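Local coordinates for protein alpha-1,4-endofucoidanase (Mariniflexile fucanivorans, PDB 6DLH) that hydrolyses alpha-1,4-linked fucoidan chains at internal sites as a family 107 glycoside hydrolase, this chain carrying the catalytic domain and putative Ig-like modules, at residues Phe269-Gly274 with Ser283-Asp288; Glu277-Thr282 with Phe327-Arg332; Tyr290-Pro295 with His341-Gln346; Leu315-Gln320 with Thr368-Val373. All coordinates share one frame; numbering follows the deposited sequence.

Contact 1: residues Phe269-Gly274 with Ser283-Asp288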
loop_
_atom_site.group_PDB
_atom_site.type_symbol
_atom_site.label_atom_id
_atom_site.label_comp_id
_atom_site.label_asym_id
_atom_site.label_seq_id
_atom_site.Cartn_x
_atom_site.Cartn_y
_atom_site.Cartn_z
ATOM N N PHE A 269 9.795 -10.309 15.405
ATOM C CA PHE A 269 8.805 -11.363 15.256
ATOM C C PHE A 269 7.745 -11.228 16.345
ATOM O O PHE A 269 8.074 -11.000 17.504
ATOM C CB PHE A 269 9.481 -12.735 15.364
ATOM C CG PHE A 269 10.486 -13.019 14.276
ATOM C CD1 PHE A 269 11.812 -12.636 14.415
ATOM C CD2 PHE A 269 10.099 -13.659 13.107
ATOM C CE1 PHE A 269 12.731 -12.896 13.412
ATOM C CE2 PHE A 269 11.021 -13.919 12.102
ATOM C CZ PHE A 269 12.333 -13.532 12.257
ATOM N N ASN A 270 6.472 -11.380 15.968
ATOM C CA ASN A 270 5.398 -11.369 16.947
ATOM C C ASN A 270 5.270 -12.751 17.585
ATOM O O ASN A 270 4.649 -13.646 17.008
ATOM C CB ASN A 270 4.058 -10.956 16.339
ATOM C CG ASN A 270 2.968 -10.817 17.382
ATOM O OD1 ASN A 270 3.222 -10.958 18.580
ATOM N ND2 ASN A 270 1.753 -10.538 16.944
ATOM N N ASN A 271 5.841 -12.898 18.786
ATOM C CA ASN A 271 5.706 -14.117 19.572
ATOM C C ASN A 271 4.816 -13.856 20.789
ATOM O O ASN A 271 5.014 -14.452 21.852
ATOM C CB ASN A 271 7.067 -14.695 19.973
ATOM C CG ASN A 271 7.902 -15.171 18.801
ATOM O OD1 ASN A 271 7.402 -15.860 17.912
ATOM N ND2 ASN A 271 9.169 -14.789 18.780
ATOM N N SER A 272 3.817 -12.979 20.612
ATOM C CA SER A 272 2.794 -12.691 21.609
ATOM C C SER A 272 3.264 -11.650 22.623
ATOM O O SER A 272 4.456 -11.358 22.745
ATOM C CB SER A 272 2.287 -13.944 22.292
ATOM O OG SER A 272 1.618 -14.778 21.357
ATOM N N VAL A 273 2.288 -11.095 23.349
ATOM C CA VAL A 273 2.534 -10.119 24.399
ATOM C C VAL A 273 3.283 -10.800 25.547
ATOM O O VAL A 273 3.176 -12.011 25.735
ATOM C CB VAL A 273 1.214 -9.474 24.867
ATOM C CG1 VAL A 273 0.306 -10.453 25.614
ATOM C CG2 VAL A 273 1.446 -8.210 25.681
ATOM N N GLY A 274 4.061 -10.013 26.301
ATOM C CA GLY A 274 4.751 -10.522 27.477
ATOM C C GLY A 274 3.837 -10.624 28.696
ATOM O O GLY A 274 2.696 -11.063 28.594
ATOM N N SER A 283 10.474 -12.665 25.167
ATOM C CA SER A 283 11.925 -12.636 25.067
ATOM C C SER A 283 12.393 -12.672 23.611
ATOM O O SER A 283 11.761 -13.287 22.754
ATOM C CB SER A 283 12.530 -13.765 25.858
ATOM O OG SER A 283 13.878 -13.466 26.180
ATOM N N ALA A 284 13.519 -12.008 23.348
ATOM C CA ALA A 284 14.105 -11.957 22.019
ATOM C C ALA A 284 14.534 -13.355 21.570
ATOM O O ALA A 284 15.140 -14.105 22.338
ATOM C CB ALA A 284 15.283 -11.013 22.032
ATOM N N THR A 285 14.211 -13.697 20.314
ATOM C CA THR A 285 14.877 -14.800 19.648
ATOM C C THR A 285 16.280 -14.335 19.267
ATOM O O THR A 285 16.662 -13.205 19.566
ATOM C CB THR A 285 14.112 -15.287 18.413
ATOM O OG1 THR A 285 14.130 -14.243 17.438
ATOM C CG2 THR A 285 12.700 -15.735 18.717
ATOM N N LEU A 286 17.039 -15.213 18.603
ATOM C CA LEU A 286 18.380 -14.863 18.162
ATOM C C LEU A 286 18.306 -13.901 16.974
ATOM O O LEU A 286 19.333 -13.401 16.520
ATOM C CB LEU A 286 19.142 -16.145 17.803
ATOM C CG LEU A 286 19.532 -17.045 18.980
ATOM C CD1 LEU A 286 19.762 -18.474 18.517
ATOM C CD2 LEU A 286 20.756 -16.511 19.713
ATOM N N PHE A 287 17.088 -13.621 16.493
ATOM C CA PHE A 287 16.932 -12.922 15.225
ATOM C C PHE A 287 16.106 -11.642 15.374
ATOM O O PHE A 287 15.850 -10.964 14.383
ATOM C CB PHE A 287 16.455 -13.893 14.136
ATOM C CG PHE A 287 17.369 -15.079 13.958
ATOM C CD1 PHE A 287 18.600 -14.939 13.330
ATOM C CD2 PHE A 287 17.026 -16.324 14.465
ATOM C CE1 PHE A 287 19.455 -16.023 13.193
ATOM C CE2 PHE A 287 17.883 -17.406 14.334
ATOM C CZ PHE A 287 19.096 -17.254 13.699
ATOM N N ASP A 288 15.732 -11.304 16.617
ATOM C CA ASP A 288 15.024 -10.070 16.928
ATOM C C ASP A 288 16.026 -8.943 17.170
ATOM O O ASP A 288 16.879 -9.047 18.047
ATOM C CB ASP A 288 14.133 -10.246 18.160
ATOM C CG ASP A 288 12.827 -10.966 17.883
ATOM O OD1 ASP A 288 11.963 -10.375 17.186
ATOM O OD2 ASP A 288 12.675 -12.103 18.373
HETATM O O HOH W 1 9.788 -9.417 18.776
HETATM O O HOH W 2 10.601 -12.793 20.175
#
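The ring of Phe269 lies against the root of Phe287, with Phe269 CE1 3.9 Å from Phe287 CB; the two side chains run side by side in the same direction. Polar groups meet the edge of the Phe269 ring: Phe287 O lies close to its plane, and so does OD1 of Asp288, 3.6 Å from Phe269 CD1. The carboxylate plane of Asp288 stands 85° from the ring. Asp288 OD1 comes this close because it accepts the backbone amide, Phe269 N to Asp288 OD1 being 2.8 Å, with the donor nearly in line with the C-O bond. Phe269 belongs to strand 266-269, an outermost strand of the parallel sheet in the catalytic domain, so the carboxylate holds the loop that follows this strand to the strand's last residue. Asp288 OD2 takes two direct bonds from its own segment. Asp288 OD2 receives Thr285 N on its anti lone pair at 2.9 Å, and Thr285 OG1 from above the carboxylate plane at 2.8 Å. The first torsion of Thr285, 66°, sets OG1 between the backbone N and the carbonyl carbon, where it also accepts Phe287 N in an ST turn, within the type I turn from Thr285 to Asp288. Asn271 crosses Thr285 at about a right angle, and its ND2 is 3.7 Å from Thr285 CG2. A water accepts a hydrogen bond from Asn271 ND2 at 2.8 Å and donates to Ser283 O and Asp288 OD2, while Asn271 OD1 is bonded to Tyr251 OH. Tyr251 also meets the Phe269 ring edge-to-face.

Contact 2: residues Glu277-Thr282 with Phe327-Arg332. With CA (calcium ion), chain E; EDO (1,2-ethanediol), chain B.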
loop_
_atom_site.group_PDB
_atom_site.type_symbol
_atom_site.label_atom_id
_atom_site.label_comp_id
_atom_site.label_asym_id
_atom_site.label_seq_id
_atom_site.Cartn_x
_atom_site.Cartn_y
_atom_site.Cartn_z
ATOM N N GLU A 277 3.175 -8.941 34.983
ATOM C CA GLU A 277 3.872 -9.047 36.256
ATOM C C GLU A 277 5.379 -9.020 36.014
ATOM O O GLU A 277 6.153 -9.367 36.903
ATOM C CB GLU A 277 3.485 -10.328 37.008
ATOM C CG GLU A 277 1.992 -10.510 37.245
ATOM C CD GLU A 277 1.305 -9.520 38.175
ATOM O OE1 GLU A 277 0.108 -9.716 38.458
ATOM O OE2 GLU A 277 1.963 -8.552 38.611
ATOM N N GLY A 278 5.799 -8.603 34.813
ATOM C CA GLY A 278 7.206 -8.735 34.473
ATOM C C GLY A 278 7.560 -7.946 33.221
ATOM O O GLY A 278 7.079 -6.834 33.028
ATOM N N ASN A 279 8.402 -8.547 32.375
ATOM C CA ASN A 279 8.770 -7.933 31.112
ATOM C C ASN A 279 7.556 -7.975 30.188
ATOM O O ASN A 279 6.990 -9.039 29.940
ATOM C CB ASN A 279 10.040 -8.547 30.518
ATOM C CG ASN A 279 10.653 -7.699 29.425
ATOM O OD1 ASN A 279 9.953 -7.175 28.559
ATOM N ND2 ASN A 279 11.965 -7.555 29.457
ATOM N N PRO A 280 7.080 -6.809 29.696
ATOM C CA PRO A 280 5.923 -6.774 28.799
ATOM C C PRO A 280 6.222 -7.316 27.402
ATOM O O PRO A 280 5.305 -7.441 26.591
ATOM C CB PRO A 280 5.579 -5.280 28.715
ATOM C CG PRO A 280 6.898 -4.591 28.992
ATOM C CD PRO A 280 7.592 -5.467 30.020
ATOM N N PHE A 281 7.503 -7.612 27.127
ATOM C CA PHE A 281 7.884 -8.149 25.832
ATOM C C PHE A 281 8.311 -9.607 25.978
ATOM O O PHE A 281 9.164 -9.927 26.806
ATOM C CB PHE A 281 8.998 -7.314 25.194
ATOM C CG PHE A 281 8.754 -5.824 25.160
ATOM C CD1 PHE A 281 7.742 -5.284 24.380
ATOM C CD2 PHE A 281 9.548 -4.959 25.904
ATOM C CE1 PHE A 281 7.515 -3.916 24.354
ATOM C CE2 PHE A 281 9.316 -3.592 25.887
ATOM C CZ PHE A 281 8.308 -3.070 25.097
ATOM N N THR A 282 7.691 -10.481 25.176
ATOM C CA THR A 282 8.195 -11.829 24.954
ATOM C C THR A 282 9.683 -11.750 24.596
ATOM O O THR A 282 10.104 -10.869 23.848
ATOM C CB THR A 282 7.348 -12.549 23.895
ATOM O OG1 THR A 282 6.064 -12.778 24.476
ATOM C CG2 THR A 282 7.929 -13.877 23.458
ATOM N N PHE A 327 15.842 -6.058 27.089
ATOM C CA PHE A 327 16.165 -7.305 27.766
ATOM C C PHE A 327 17.448 -7.202 28.589
ATOM O O PHE A 327 18.214 -8.158 28.642
ATOM C CB PHE A 327 16.184 -8.462 26.764
ATOM C CG PHE A 327 14.889 -8.627 26.016
ATOM C CD1 PHE A 327 13.720 -8.968 26.691
ATOM C CD2 PHE A 327 14.823 -8.411 24.646
ATOM C CE1 PHE A 327 12.519 -9.109 26.010
ATOM C CE2 PHE A 327 13.620 -8.551 23.967
ATOM C CZ PHE A 327 12.473 -8.903 24.649
ATOM N N ARG A 328 17.648 -6.075 29.280
ATOM C CA ARG A 328 18.825 -5.935 30.124
ATOM C C ARG A 328 18.532 -6.470 31.527
ATOM O O ARG A 328 19.219 -6.117 32.482
ATOM C CB ARG A 328 19.357 -4.495 30.113
ATOM C CG ARG A 328 20.648 -4.329 29.325
ATOM C CD ARG A 328 20.652 -3.396 28.130
ATOM N NE ARG A 328 21.409 -2.187 28.422
ATOM C CZ ARG A 328 22.170 -1.511 27.558
ATOM N NH1 ARG A 328 22.311 -1.916 26.306
ATOM N NH2 ARG A 328 22.789 -0.418 27.959
ATOM N N ASP A 329 17.549 -7.377 31.623
ATOM C CA ASP A 329 16.967 -7.777 32.895
ATOM C C ASP A 329 17.114 -9.283 33.125
ATOM O O ASP A 329 16.680 -9.791 34.151
ATOM C CB ASP A 329 15.508 -7.307 33.003
ATOM C CG ASP A 329 14.538 -7.949 32.013
ATOM O OD1 ASP A 329 14.994 -8.529 31.007
ATOM O OD2 ASP A 329 13.320 -7.866 32.257
ATOM N N ASP A 330 17.713 -9.998 32.170
ATOM C CA ASP A 330 17.801 -11.448 32.256
ATOM C C ASP A 330 19.265 -11.878 32.375
ATOM O O ASP A 330 20.134 -11.065 32.689
ATOM C CB ASP A 330 17.062 -12.114 31.089
ATOM C CG ASP A 330 17.655 -11.815 29.722
ATOM O OD1 ASP A 330 18.695 -11.123 29.665
ATOM O OD2 ASP A 330 17.070 -12.274 28.718
ATOM N N THR A 331 19.523 -13.161 32.083
ATOM C CA THR A 331 20.828 -13.769 32.303
ATOM C C THR A 331 21.580 -13.960 30.984
ATOM O O THR A 331 22.713 -14.433 30.995
ATOM C CB THR A 331 20.710 -15.076 33.106
ATOM O OG1 THR A 331 19.808 -15.963 32.443
ATOM C CG2 THR A 331 20.240 -14.865 34.528
ATOM N N ARG A 332 20.956 -13.589 29.856
ATOM C CA ARG A 332 21.586 -13.706 28.546
ATOM C C ARG A 332 22.216 -12.368 28.159
ATOM O O ARG A 332 21.572 -11.331 28.262
ATOM C CB ARG A 332 20.548 -14.149 27.512
ATOM C CG ARG A 332 19.805 -15.430 27.870
ATOM C CD ARG A 332 18.589 -15.597 26.979
ATOM N NE ARG A 332 18.025 -16.940 26.968
ATOM C CZ ARG A 332 17.058 -17.349 26.146
ATOM N NH1 ARG A 332 16.537 -16.521 25.252
ATOM N NH2 ARG A 332 16.609 -18.589 26.220
HETATM CA CA CA E . 20.103 -9.623 28.481
HETATM C C1 EDO B . 4.775 -3.915 34.550
HETATM O O1 EDO B . 5.297 -2.700 35.111
HETATM C C2 EDO B . 5.321 -4.082 33.150
HETATM O O2 EDO B . 4.531 -5.072 32.513
HETATM O O HOH W 3 20.728 -8.960 30.741
#
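Neither 277-282 nor 327-332 is helix or strand, and their closest CA atoms, Asn279 CA and Phe327 CA, are 8.1 Å apart, so side chains and carbonyls carry the contact. Asn279 leads. Asn279 CG, anti to the backbone N (chi1 -164°), sends Asn279 ND2 to Asp329 OD2, at 3.1 Å with an N-H...O angle of 147°. The nitrogen meets that oxygen on the syn side, out of the carboxylate plane, and ND2 also bonds Ala326 O, its stronger partner, just before Phe327. At the other end of the same amide, Asn279 OD1 accepts Phe281 N at 2.9 Å, closing an Asx turn. The amide lies 26° from the plane of the Phe327 ring, with Asn279 ND2 3.6 Å from Phe327 CD1. Farther along that ring, Phe281 O comes to its edge near CE1, Phe281 CB rests 3.9 Å from Phe327 CZ, and Thr282 O is also close to CZ. An alanine in place of Asn279 would probably leave Asp329 OD2 and Ala326 O without this donor and free the turn at Phe281 N to open. Phe327 O binds a calcium ion at 2.4 Å, together with Asp330 OD1, Arg332 O, a water, and Asn335 and Asp336. The ring and the metal ligand thus sit on one residue, so packing against 277-282 and calcium binding are likely to fix Phe327 together.

Contact 3: residues Tyr290-Pro295 with His341-Gln346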
loop_
_atom_site.group_PDB
_atom_site.type_symbol
_atom_site.label_atom_id
_atom_site.label_comp_id
_atom_site.label_asym_id
_atom_site.label_seq_id
_atom_site.Cartn_x
_atom_site.Cartn_y
_atom_site.Cartn_z
ATOM N N TYR A 290 14.517 -5.852 17.448
ATOM C CA TYR A 290 13.615 -5.090 18.301
ATOM C C TYR A 290 12.394 -5.931 18.651
ATOM O O TYR A 290 12.121 -6.941 18.003
ATOM C CB TYR A 290 13.232 -3.750 17.658
ATOM C CG TYR A 290 12.382 -3.806 16.412
ATOM C CD1 TYR A 290 12.884 -4.294 15.210
ATOM C CD2 TYR A 290 11.085 -3.320 16.419
ATOM C CE1 TYR A 290 12.113 -4.327 14.056
ATOM C CE2 TYR A 290 10.301 -3.337 15.274
ATOM C CZ TYR A 290 10.818 -3.835 14.089
ATOM O OH TYR A 290 10.041 -3.850 12.968
ATOM N N THR A 291 11.667 -5.490 19.684
ATOM C CA THR A 291 10.458 -6.173 20.106
ATOM C C THR A 291 9.306 -5.753 19.207
ATOM O O THR A 291 9.087 -4.562 19.002
ATOM C CB THR A 291 10.134 -5.903 21.581
ATOM O OG1 THR A 291 9.907 -4.504 21.757
ATOM C CG2 THR A 291 11.241 -6.361 22.504
ATOM N N PHE A 292 8.583 -6.749 18.685
ATOM C CA PHE A 292 7.377 -6.512 17.910
ATOM C C PHE A 292 6.439 -5.617 18.719
ATOM O O PHE A 292 5.906 -4.628 18.197
ATOM C CB PHE A 292 6.717 -7.842 17.542
ATOM C CG PHE A 292 5.625 -7.745 16.510
ATOM C CD1 PHE A 292 4.325 -7.432 16.877
ATOM C CD2 PHE A 292 5.892 -7.988 15.170
ATOM C CE1 PHE A 292 3.317 -7.357 15.926
ATOM C CE2 PHE A 292 4.886 -7.909 14.219
ATOM C CZ PHE A 292 3.601 -7.591 14.598
ATOM N N GLY A 293 6.251 -5.988 19.991
ATOM C CA GLY A 293 5.615 -5.142 20.990
ATOM C C GLY A 293 4.114 -4.965 20.769
ATOM O O GLY A 293 3.603 -3.859 20.861
ATOM N N HIS A 294 3.415 -6.067 20.490
ATOM C CA HIS A 294 1.962 -6.099 20.432
ATOM C C HIS A 294 1.408 -5.714 21.807
ATOM O O HIS A 294 1.930 -6.152 22.830
ATOM C CB HIS A 294 1.549 -7.511 20.015
ATOM C CG HIS A 294 0.120 -7.684 19.629
ATOM N ND1 HIS A 294 -0.884 -7.870 20.568
ATOM C CD2 HIS A 294 -0.468 -7.786 18.414
ATOM C CE1 HIS A 294 -2.035 -8.040 19.948
ATOM N NE2 HIS A 294 -1.807 -7.997 18.629
ATOM N N PRO A 295 0.355 -4.870 21.893
ATOM C CA PRO A 295 -0.227 -4.514 23.186
ATOM C C PRO A 295 -0.975 -5.663 23.866
ATOM O O PRO A 295 -1.356 -6.638 23.224
ATOM C CB PRO A 295 -1.179 -3.354 22.855
ATOM C CG PRO A 295 -1.494 -3.513 21.388
ATOM C CD PRO A 295 -0.285 -4.180 20.766
ATOM N N HIS A 341 10.361 -1.710 21.707
ATOM C CA HIS A 341 9.491 -1.080 20.730
ATOM C C HIS A 341 8.044 -1.507 20.963
ATOM O O HIS A 341 7.778 -2.642 21.344
ATOM C CB HIS A 341 9.987 -1.382 19.307
ATOM C CG HIS A 341 8.939 -1.246 18.254
ATOM N ND1 HIS A 341 8.067 -2.276 17.941
ATOM C CD2 HIS A 341 8.616 -0.216 17.447
ATOM C CE1 HIS A 341 7.254 -1.884 16.982
ATOM N NE2 HIS A 341 7.577 -0.627 16.654
ATOM N N PHE A 342 7.115 -0.585 20.695
ATOM C CA PHE A 342 5.704 -0.773 20.997
ATOM C C PHE A 342 4.908 -0.580 19.707
ATOM O O PHE A 342 5.237 0.314 18.926
ATOM C CB PHE A 342 5.315 0.193 22.126
ATOM C CG PHE A 342 3.928 0.059 22.713
ATOM C CD1 PHE A 342 3.262 -1.158 22.736
ATOM C CD2 PHE A 342 3.304 1.153 23.294
ATOM C CE1 PHE A 342 1.995 -1.270 23.295
ATOM C CE2 PHE A 342 2.044 1.042 23.864
ATOM C CZ PHE A 342 1.393 -0.170 23.872
ATOM N N PHE A 343 3.879 -1.428 19.498
ATOM C CA PHE A 343 2.980 -1.333 18.352
ATOM C C PHE A 343 1.535 -1.111 18.803
ATOM O O PHE A 343 0.673 -1.958 18.578
ATOM C CB PHE A 343 3.094 -2.568 17.447
ATOM C CG PHE A 343 2.488 -2.437 16.068
ATOM C CD1 PHE A 343 1.979 -1.227 15.609
ATOM C CD2 PHE A 343 2.450 -3.525 15.209
ATOM C CE1 PHE A 343 1.445 -1.110 14.333
ATOM C CE2 PHE A 343 1.933 -3.407 13.926
ATOM C CZ PHE A 343 1.418 -2.204 13.492
ATOM N N PRO A 344 1.199 0.060 19.392
ATOM C CA PRO A 344 -0.165 0.324 19.864
ATOM C C PRO A 344 -1.106 0.765 18.742
ATOM O O PRO A 344 -0.660 1.044 17.629
ATOM C CB PRO A 344 0.058 1.489 20.840
ATOM C CG PRO A 344 1.208 2.263 20.218
ATOM C CD PRO A 344 2.108 1.200 19.614
ATOM N N LYS A 345 -2.408 0.821 19.051
ATOM C CA LYS A 345 -3.416 1.359 18.148
ATOM C C LYS A 345 -3.883 2.713 18.669
ATOM O O LYS A 345 -4.106 2.863 19.866
ATOM C CB LYS A 345 -4.709 0.532 18.152
ATOM C CG LYS A 345 -4.571 -0.974 18.261
ATOM C CD LYS A 345 -5.922 -1.639 18.424
ATOM C CE LYS A 345 -5.814 -2.963 19.151
ATOM N NZ LYS A 345 -7.034 -3.782 18.961
ATOM N N GLN A 346 -4.102 3.657 17.749
ATOM C CA GLN A 346 -4.519 5.004 18.105
ATOM C C GLN A 346 -6.041 5.088 18.233
ATOM O O GLN A 346 -6.540 5.835 19.069
ATOM C CB GLN A 346 -3.979 6.004 17.079
ATOM C CG GLN A 346 -4.298 7.459 17.402
ATOM C CD GLN A 346 -3.549 8.393 16.484
ATOM O OE1 GLN A 346 -2.997 7.984 15.457
ATOM N NE2 GLN A 346 -3.508 9.662 16.862
#
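Hydrogen bonds come first: His341 ND1 donates to Thr291 O at 2.7 Å, close to the line of the carbonyl, and His341 N donates to Thr291 OG1 at 2.8 Å. Two residues on, Phe343 N donates to Gly293 O from above the carbonyl plane. A CA-H...O contact joins Gly293 CA to His341 O at 3.3 Å; with positive phi (71°), Gly293 has room there that a CB would lose by clashing with this same carbonyl. Among aromatic contacts, the edge of Tyr290 meets the face of His341 in a T-shaped pair, centroids 4.9 Å apart and planes at 86°. Apolar contacts finish the seam: Phe292 CE1 lies 4.0 Å from Phe343 CD2 at the edge of the Phe343 ring, and Pro295 CB meets the edge of Phe342. A leucine at His341 would probably leave Thr291 O without its side-chain donor and strip the face that Tyr290 leans on. Tyr290 also has backbone bonding to Ile267 of strand 266-269, and Thr291 to Val339, so 290-295 bridges the sheet's two outermost strands, 266-269 and 341-342, an arrangement consistent with closure of a beta/alpha barrel, as in the related GH29 fucosidases.

Contact 4: residues Leu315-Gln320 with Thr368-Val373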
loop_
_atom_site.group_PDB
_atom_site.type_symbol
_atom_site.label_atom_id
_atom_site.label_comp_id
_atom_site.label_asym_id
_atom_site.label_seq_id
_atom_site.Cartn_x
_atom_site.Cartn_y
_atom_site.Cartn_z
ATOM N N LEU A 315 3.704 -0.794 30.011
ATOM C CA LEU A 315 4.619 -1.219 28.962
ATOM C C LEU A 315 5.444 -0.017 28.502
ATOM O O LEU A 315 6.648 -0.117 28.290
ATOM C CB LEU A 315 3.824 -1.841 27.805
ATOM C CG LEU A 315 4.639 -2.421 26.642
ATOM C CD1 LEU A 315 3.824 -3.470 25.895
ATOM C CD2 LEU A 315 5.076 -1.330 25.673
ATOM N N VAL A 316 4.775 1.125 28.347
ATOM C CA VAL A 316 5.426 2.332 27.879
ATOM C C VAL A 316 6.386 2.846 28.956
ATOM O O VAL A 316 7.503 3.255 28.643
ATOM C CB VAL A 316 4.354 3.344 27.429
ATOM C CG1 VAL A 316 4.455 4.708 28.071
ATOM C CG2 VAL A 316 4.220 3.428 25.920
ATOM N N VAL A 317 5.975 2.759 30.233
ATOM C CA VAL A 317 6.832 3.160 31.337
ATOM C C VAL A 317 8.052 2.240 31.384
ATOM O O VAL A 317 9.163 2.714 31.607
ATOM C CB VAL A 317 6.068 3.214 32.679
ATOM C CG1 VAL A 317 7.003 3.410 33.865
ATOM C CG2 VAL A 317 5.017 4.307 32.660
ATOM N N PHE A 318 7.843 0.940 31.128
ATOM C CA PHE A 318 8.932 -0.029 31.064
ATOM C C PHE A 318 10.008 0.412 30.067
ATOM O O PHE A 318 11.199 0.199 30.299
ATOM C CB PHE A 318 8.418 -1.424 30.690
ATOM C CG PHE A 318 9.452 -2.523 30.768
ATOM C CD1 PHE A 318 9.668 -3.218 31.951
ATOM C CD2 PHE A 318 10.217 -2.865 29.664
ATOM C CE1 PHE A 318 10.620 -4.226 32.030
ATOM C CE2 PHE A 318 11.175 -3.868 29.742
ATOM C CZ PHE A 318 11.375 -4.549 30.922
ATOM N N MET A 319 9.572 0.983 28.935
ATOM C CA MET A 319 10.475 1.426 27.885
ATOM C C MET A 319 11.299 2.604 28.396
ATOM O O MET A 319 12.496 2.685 28.140
ATOM C CB MET A 319 9.699 1.831 26.625
ATOM C CG MET A 319 9.163 0.643 25.842
ATOM S SD MET A 319 8.018 1.088 24.507
ATOM C CE MET A 319 9.080 2.048 23.435
ATOM N N GLN A 320 10.655 3.489 29.159
ATOM C CA GLN A 320 11.335 4.623 29.765
ATOM C C GLN A 320 12.349 4.162 30.814
ATOM O O GLN A 320 13.500 4.598 30.792
ATOM C CB GLN A 320 10.300 5.580 30.348
ATOM C CG GLN A 320 10.897 6.755 31.109
ATOM C CD GLN A 320 9.773 7.591 31.664
ATOM O OE1 GLN A 320 9.490 8.682 31.162
ATOM N NE2 GLN A 320 9.095 7.060 32.675
ATOM N N THR A 368 3.310 8.732 24.228
ATOM C CA THR A 368 4.347 8.804 23.211
ATOM C C THR A 368 5.653 9.280 23.842
ATOM O O THR A 368 6.694 8.641 23.679
ATOM C CB THR A 368 3.896 9.636 22.002
ATOM O OG1 THR A 368 2.723 9.038 21.451
ATOM C CG2 THR A 368 4.945 9.717 20.916
ATOM N N SER A 369 5.584 10.398 24.582
ATOM C CA SER A 369 6.786 11.018 25.114
ATOM C C SER A 369 7.388 10.160 26.227
ATOM O O SER A 369 8.611 10.061 26.330
ATOM C CB SER A 369 6.534 12.436 25.562
ATOM O OG SER A 369 5.436 12.496 26.460
ATOM N N THR A 370 6.526 9.540 27.048
ATOM C CA THR A 370 7.010 8.633 28.076
ATOM C C THR A 370 7.765 7.492 27.404
ATOM O O THR A 370 8.830 7.094 27.856
ATOM C CB THR A 370 5.876 8.115 28.978
ATOM O OG1 THR A 370 5.389 9.188 29.787
ATOM C CG2 THR A 370 6.321 6.994 29.893
ATOM N N GLY A 371 7.205 6.979 26.308
ATOM C CA GLY A 371 7.749 5.799 25.655
ATOM C C GLY A 371 9.073 6.040 24.923
ATOM O O GLY A 371 9.912 5.144 24.892
ATOM N N ILE A 372 9.254 7.225 24.311
ATOM C CA ILE A 372 10.335 7.401 23.346
ATOM C C ILE A 372 11.383 8.423 23.800
ATOM O O ILE A 372 12.543 8.312 23.410
ATOM C CB ILE A 372 9.833 7.668 21.904
ATOM C CG1 ILE A 372 9.281 9.085 21.706
ATOM C CG2 ILE A 372 8.842 6.611 21.446
ATOM C CD1 ILE A 372 8.944 9.426 20.252
ATOM N N VAL A 373 11.007 9.430 24.599
ATOM C CA VAL A 373 12.000 10.441 24.956
ATOM C C VAL A 373 13.033 9.814 25.893
ATOM O O VAL A 373 12.736 9.533 27.054
ATOM C CB VAL A 373 11.374 11.718 25.543
ATOM C CG1 VAL A 373 12.435 12.737 25.936
ATOM C CG2 VAL A 373 10.378 12.341 24.580
HETATM O O HOH W 4 6.937 9.998 32.225
HETATM O O HOH W 5 10.489 9.745 28.861
#
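Thr370 stands across Val316 at about a right angle, so that its CG2 presses on the CG1 branch of Val316. Val316 CG1 to Thr370 CG2 is 3.5 Å, tighter than usual carbon contact, and Val316 has chi1 126°, away from any staggered position; both are consistent with local crowding. Thr370 CG2 is put there by lying anti to the backbone N, which leaves OG1 on the other branch, bonded to Glu366 OE1. Gln320 comes to the same methyl from another direction. Gln320 CB packs 3.3 Å from Thr370 O, and the chain lays the amide alongside Thr370, Gln320 OE1 being 3.8 Å from Thr370 CG2. A water donates to both Gln320 OE1 and Thr370 OG1, at 3.1 Å from the former, and a second water lies between Gln320 OE1 and Val373 O. Deeper in, Gly371 gives Val316 and Met319 room: CA atoms of Val316 and Gly371 are 4.7 Å apart, and a CB on the glycine would press on Val316 CG2. Met319 brings CE to 3.5 Å from Gly371 O. The segment axes of the two helices pass 7.5 Å apart at 41°. Helices 307-321 and 361-372 pack on one flank of the parallel sheet, with Leu315, Val316 and Met319 touching Phe342 of strand 341-342 and Thr368 and Ile372 touching Leu46 of strand 46-49; helix 361-372 joins the neighbouring parallel strands 341-342 and 377-379 as a beta-alpha-beta crossover.

How the contacts relate
From strand 266-269 the chain enters a long loop, and contact 1 closes its first part, 269-288, as a loop before contacts 3 and 4 begin. The 277-282 piece lies inside that loop, yet pairs with 327-332 beyond helix 307-321, so contact 2 crosses contact 1. The chain then runs through 290-295, which contact 3 ties to strand 341-342, crossing contact 2. Helix 307-321 lies within the spans of contacts 2 and 3, but contact 4 carries it past both to helix 361-372, so contacts 2, 3 and 4 cross one another and none nests. Phe281, Phe327 and Thr291 join contacts 2 and 3, while Phe342 and Met319 join contacts 3 and 4.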